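Local atomic coordinates of complement factor MASP-3 (Homo sapiens, PDB entry 3DEM), a protein that probably acts as a serine protease of the lectin pathway of complement, associating with mannan-binding lectin and ficolins through its calcium-binding N-terminal domains. Residues L194-V205 and I249-F260. Residues are numbered along the deposited sequence; the frame is centred on the assembly and turned at random.
Sequences LYTIELEEGFMV and ISTQSHSVLILF
Tyr-195 and Ile-197 pair with Ile-258 and Val-256 as the hydrogen-bonded pairs of two antiparallel strands. Each pair closes a ring of two backbone bonds. Tyr-195 N reaches Ile-258 O at 2.9 Å, and Ile-258 N donates back to Tyr-195 O. Beyond the strand end, Leu-199 N still donates to His-254 O at 2.7 Å.

The chain then turns through a type II turn, Glu-200 to Phe-203, with Gly-202 at its third position, and meets residues 251-253. Val-205 N donates to Ser-253 O. Val-205 O takes two bonds from Thr-251, one from its N and one from OG1 at 2.6 Å, the latter on a lone pair in the carbonyl plane. Thr-251 OG1 lies between its own N and carbonyl carbon (chi1 78°). There it also accepts from Ser-253 N, forming an ST turn.

His-254 fits its side chain against the turn. Its CB lies 3.2 Å from Glu-200 O, and Glu-201 N sits over one ring face.

The apolar contacts fall on both faces of the strand pair. On one, Leu-194 and Leu-259 run side by side, CD2 to CD1 4.0 Å. On the other, Val-256 CG2 meets Val-205 CB at 3.8 Å, bridging to the strand that follows the turn. The Tyr-195 ring has Ile-258 O and Phe-260 CB at its edge; Trp-271 meets the rings of both aromatic residues.

The face carrying Tyr-195, Ile-197 and Ile-258 packs on strands 175-179 and 272-277 of the opposing sheet. The arrangement belongs to the two-sheet antiparallel sandwich of a CUB domain: strand 192-198 pairs with strand 255-261 in one sheet, and on its other side Thr-196 and Glu-198 make backbone bonds with Phe-171, while the turn and residues 251-254 connect the two sheets at one end.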
loop_
_atom_site.group_PDB
_atom_site.type_symbol
_atom_site.label_atom_id
_atom_site.label_comp_id
_atom_site.label_asym_id
_atom_site.label_seq_id
_atom_site.Cartn_x
_atom_site.Cartn_y
_atom_site.Cartn_z
ATOM N N LEU A 194 -27.176 -16.633 -30.404
ATOM C CA LEU A 194 -28.193 -16.946 -31.400
ATOM C C LEU A 194 -27.508 -17.469 -32.655
ATOM O O LEU A 194 -26.826 -16.710 -33.354
ATOM C CB LEU A 194 -29.013 -15.700 -31.742
ATOM C CG LEU A 194 -29.766 -15.030 -30.587
ATOM C CD1 LEU A 194 -30.296 -13.655 -30.985
ATOM C CD2 LEU A 194 -30.908 -15.908 -30.067
ATOM N N TYR A 195 -27.679 -18.764 -32.921
ATOM C CA TYR A 195 -27.153 -19.389 -34.124
ATOM C C TYR A 195 -28.288 -19.644 -35.103
ATOM O O TYR A 195 -29.291 -20.275 -34.753
ATOM C CB TYR A 195 -26.463 -20.706 -33.788
ATOM C CG TYR A 195 -25.414 -20.595 -32.710
ATOM C CD1 TYR A 195 -24.104 -20.250 -33.017
ATOM C CD2 TYR A 195 -25.733 -20.854 -31.377
ATOM C CE1 TYR A 195 -23.140 -20.161 -32.023
ATOM C CE2 TYR A 195 -24.784 -20.761 -30.382
ATOM C CZ TYR A 195 -23.495 -20.414 -30.707
ATOM O OH TYR A 195 -22.552 -20.326 -29.712
ATOM N N THR A 196 -28.126 -19.168 -36.332
ATOM C CA THR A 196 -29.200 -19.237 -37.313
ATOM C C THR A 196 -28.824 -20.029 -38.558
ATOM O O THR A 196 -27.852 -19.701 -39.248
ATOM C CB THR A 196 -29.639 -17.823 -37.728
ATOM O OG1 THR A 196 -29.879 -17.049 -36.554
ATOM C CG2 THR A 196 -30.904 -17.869 -38.568
ATOM N N ILE A 197 -29.598 -21.075 -38.835
ATOM C CA ILE A 197 -29.423 -21.854 -40.047
ATOM C C ILE A 197 -30.538 -21.450 -41.003
ATOM O O ILE A 197 -31.722 -21.518 -40.652
ATOM C CB ILE A 197 -29.458 -23.376 -39.775
ATOM C CG1 ILE A 197 -28.410 -23.761 -38.722
ATOM C CG2 ILE A 197 -29.239 -24.167 -41.075
ATOM C CD1 ILE A 197 -28.532 -25.184 -38.226
ATOM N N GLU A 198 -30.163 -20.985 -42.190
ATOM C CA GLU A 198 -31.135 -20.594 -43.202
ATOM C C GLU A 198 -30.794 -21.238 -44.533
ATOM O O GLU A 198 -29.832 -20.840 -45.183
ATOM C CB GLU A 198 -31.134 -19.077 -43.385
ATOM C CG GLU A 198 -31.695 -18.303 -42.217
ATOM C CD GLU A 198 -33.052 -17.701 -42.520
ATOM O OE1 GLU A 198 -33.664 -18.111 -43.542
ATOM O OE2 GLU A 198 -33.490 -16.816 -41.740
ATOM N N LEU A 199 -31.580 -22.228 -44.939
ATOM C CA LEU A 199 -31.411 -22.831 -46.259
ATOM C C LEU A 199 -32.546 -22.425 -47.181
ATOM O O LEU A 199 -33.531 -21.834 -46.746
ATOM C CB LEU A 199 -31.369 -24.352 -46.161
ATOM C CG LEU A 199 -30.485 -24.947 -45.067
ATOM C CD1 LEU A 199 -30.694 -26.446 -45.026
ATOM C CD2 LEU A 199 -29.016 -24.605 -45.293
ATOM N N GLU A 200 -32.400 -22.762 -48.458
ATOM C CA GLU A 200 -33.419 -22.490 -49.458
ATOM C C GLU A 200 -34.677 -23.319 -49.199
ATOM O O GLU A 200 -34.624 -24.375 -48.566
ATOM C CB GLU A 200 -32.863 -22.783 -50.854
ATOM C CG GLU A 200 -33.885 -22.739 -51.971
ATOM C CD GLU A 200 -33.352 -23.327 -53.268
ATOM O OE1 GLU A 200 -32.166 -23.727 -53.299
ATOM O OE2 GLU A 200 -34.119 -23.389 -54.253
ATOM N N GLU A 201 -35.806 -22.822 -49.692
ATOM C CA GLU A 201 -37.087 -23.505 -49.569
ATOM C C GLU A 201 -36.998 -24.945 -50.063
ATOM O O GLU A 201 -36.496 -25.204 -51.158
ATOM C CB GLU A 201 -38.152 -22.749 -50.371
ATOM C CG GLU A 201 -39.581 -23.262 -50.190
ATOM C CD GLU A 201 -40.115 -23.023 -48.784
ATOM O OE1 GLU A 201 -39.303 -22.793 -47.856
ATOM O OE2 GLU A 201 -41.352 -23.068 -48.608
ATOM N N GLY A 202 -37.489 -25.881 -49.256
ATOM C CA GLY A 202 -37.530 -27.280 -49.663
ATOM C C GLY A 202 -36.429 -28.141 -49.077
ATOM O O GLY A 202 -36.448 -29.365 -49.223
ATOM N N PHE A 203 -35.458 -27.508 -48.426
ATOM C CA PHE A 203 -34.430 -28.241 -47.691
ATOM C C PHE A 203 -34.898 -28.463 -46.268
ATOM O O PHE A 203 -35.580 -27.621 -45.698
ATOM C CB PHE A 203 -33.102 -27.485 -47.688
ATOM C CG PHE A 203 -32.361 -27.559 -48.989
ATOM C CD1 PHE A 203 -31.879 -28.767 -49.455
ATOM C CD2 PHE A 203 -32.141 -26.420 -49.744
ATOM C CE1 PHE A 203 -31.200 -28.840 -50.657
ATOM C CE2 PHE A 203 -31.459 -26.487 -50.949
ATOM C CZ PHE A 203 -30.989 -27.698 -51.404
ATOM N N MET A 204 -34.538 -29.604 -45.697
ATOM C CA MET A 204 -34.923 -29.928 -44.333
ATOM C C MET A 204 -33.682 -30.198 -43.501
ATOM O O MET A 204 -32.848 -31.028 -43.863
ATOM C CB MET A 204 -35.872 -31.127 -44.316
ATOM C CG MET A 204 -37.277 -30.803 -44.830
ATOM S SD MET A 204 -38.293 -32.274 -45.044
ATOM C CE MET A 204 -37.435 -33.424 -43.963
ATOM N N VAL A 205 -33.561 -29.490 -42.384
ATOM C CA VAL A 205 -32.342 -29.522 -41.596
ATOM C C VAL A 205 -32.347 -30.644 -40.573
ATOM O O VAL A 205 -33.256 -30.745 -39.751
ATOM C CB VAL A 205 -32.114 -28.186 -40.863
ATOM C CG1 VAL A 205 -30.824 -28.237 -40.039
ATOM C CG2 VAL A 205 -32.079 -27.041 -41.857
ATOM N N ILE A 249 -31.936 -34.639 -34.237
ATOM C CA ILE A 249 -33.205 -33.991 -34.531
ATOM C C ILE A 249 -33.416 -33.824 -36.033
ATOM O O ILE A 249 -32.659 -33.112 -36.700
ATOM C CB ILE A 249 -33.293 -32.621 -33.835
ATOM C CG1 ILE A 249 -33.291 -32.814 -32.316
ATOM C CG2 ILE A 249 -34.531 -31.849 -34.294
ATOM C CD1 ILE A 249 -32.998 -31.542 -31.534
ATOM N N SER A 250 -34.443 -34.490 -36.553
ATOM C CA SER A 250 -34.841 -34.323 -37.945
ATOM C C SER A 250 -35.966 -33.295 -38.059
ATOM O O SER A 250 -37.116 -33.579 -37.717
ATOM C CB SER A 250 -35.301 -35.659 -38.533
ATOM O OG SER A 250 -34.271 -36.629 -38.454
ATOM N N THR A 251 -35.636 -32.099 -38.531
ATOM C CA THR A 251 -36.655 -31.084 -38.769
ATOM C C THR A 251 -37.238 -31.257 -40.166
ATOM O O THR A 251 -36.703 -32.007 -40.992
ATOM C CB THR A 251 -36.102 -29.642 -38.600
ATOM O OG1 THR A 251 -35.351 -29.261 -39.760
ATOM C CG2 THR A 251 -35.208 -29.539 -37.364
ATOM N N GLN A 252 -38.356 -30.590 -40.415
ATOM C CA GLN A 252 -38.955 -30.567 -41.737
ATOM C C GLN A 252 -38.826 -29.136 -42.234
ATOM O O GLN A 252 -39.660 -28.645 -42.991
ATOM C CB GLN A 252 -40.422 -30.990 -41.668
ATOM C CG GLN A 252 -40.647 -32.325 -40.961
ATOM C CD GLN A 252 -40.009 -33.496 -41.696
ATOM O OE1 GLN A 252 -39.049 -34.105 -41.206
ATOM N NE2 GLN A 252 -40.532 -33.809 -42.882
ATOM N N SER A 253 -37.758 -28.478 -41.801
ATOM C CA SER A 253 -37.617 -27.045 -41.984
ATOM C C SER A 253 -36.290 -26.678 -42.629
ATOM O O SER A 253 -35.271 -27.318 -42.376
ATOM C CB SER A 253 -37.741 -26.344 -40.632
ATOM O OG SER A 253 -37.773 -24.935 -40.784
ATOM N N HIS A 254 -36.312 -25.641 -43.462
ATOM C CA HIS A 254 -35.094 -25.155 -44.087
ATOM C C HIS A 254 -34.421 -24.113 -43.204
ATOM O O HIS A 254 -33.328 -23.646 -43.511
ATOM C CB HIS A 254 -35.394 -24.557 -45.455
ATOM C CG HIS A 254 -36.370 -23.429 -45.411
ATOM N ND1 HIS A 254 -36.007 -22.143 -45.076
ATOM C CD2 HIS A 254 -37.701 -23.394 -45.656
ATOM C CE1 HIS A 254 -37.071 -21.363 -45.117
ATOM N NE2 HIS A 254 -38.112 -22.097 -45.467
ATOM N N SER A 255 -35.080 -23.748 -42.110
ATOM C CA SER A 255 -34.518 -22.774 -41.188
ATOM C C SER A 255 -34.672 -23.189 -39.730
ATOM O O SER A 255 -35.715 -23.700 -39.321
ATOM C CB SER A 255 -35.160 -21.409 -41.398
ATOM O OG SER A 255 -36.537 -21.472 -41.091
ATOM N N VAL A 256 -33.625 -22.945 -38.952
ATOM C CA VAL A 256 -33.574 -23.363 -37.561
ATOM C C VAL A 256 -32.882 -22.294 -36.727
ATOM O O VAL A 256 -31.894 -21.693 -37.164
ATOM C CB VAL A 256 -32.796 -24.698 -37.405
ATOM C CG1 VAL A 256 -32.642 -25.059 -35.941
ATOM C CG2 VAL A 256 -33.488 -25.824 -38.182
ATOM N N LEU A 257 -33.408 -22.045 -35.533
ATOM C CA LEU A 257 -32.729 -21.174 -34.586
ATOM C C LEU A 257 -32.274 -21.946 -33.357
ATOM O O LEU A 257 -33.055 -22.669 -32.739
ATOM C CB LEU A 257 -33.625 -20.010 -34.157
ATOM C CG LEU A 257 -33.055 -19.172 -33.007
ATOM C CD1 LEU A 257 -31.901 -18.279 -33.482
ATOM C CD2 LEU A 257 -34.144 -18.346 -32.333
ATOM N N ILE A 258 -31.003 -21.791 -33.011
ATOM C CA ILE A 258 -30.458 -22.373 -31.801
ATOM C C ILE A 258 -30.126 -21.233 -30.847
ATOM O O ILE A 258 -29.347 -20.330 -31.178
ATOM C CB ILE A 258 -29.193 -23.203 -32.090
ATOM C CG1 ILE A 258 -29.512 -24.338 -33.071
ATOM C CG2 ILE A 258 -28.614 -23.770 -30.802
ATOM C CD1 ILE A 258 -28.366 -24.691 -33.983
ATOM N N LEU A 259 -30.740 -21.269 -29.670
ATOM C CA LEU A 259 -30.446 -20.315 -28.620
ATOM C C LEU A 259 -29.668 -21.007 -27.507
ATOM O O LEU A 259 -30.096 -22.043 -26.986
ATOM C CB LEU A 259 -31.737 -19.700 -28.068
ATOM C CG LEU A 259 -31.584 -18.680 -26.926
ATOM C CD1 LEU A 259 -32.684 -17.625 -26.947
ATOM C CD2 LEU A 259 -31.539 -19.369 -25.566
ATOM N N PHE A 260 -28.517 -20.441 -27.164
ATOM C CA PHE A 260 -27.714 -20.943 -26.062
ATOM C C PHE A 260 -27.582 -19.888 -24.974
ATOM O O PHE A 260 -27.024 -18.819 -25.201
ATOM C CB PHE A 260 -26.329 -21.396 -26.545
ATOM C CG PHE A 260 -25.446 -21.930 -25.447
ATOM C CD1 PHE A 260 -25.934 -22.867 -24.540
ATOM C CD2 PHE A 260 -24.127 -21.509 -25.329
ATOM C CE1 PHE A 260 -25.124 -23.364 -23.525
ATOM C CE2 PHE A 260 -23.307 -22.001 -24.320
ATOM C CZ PHE A 260 -23.808 -22.933 -23.415
#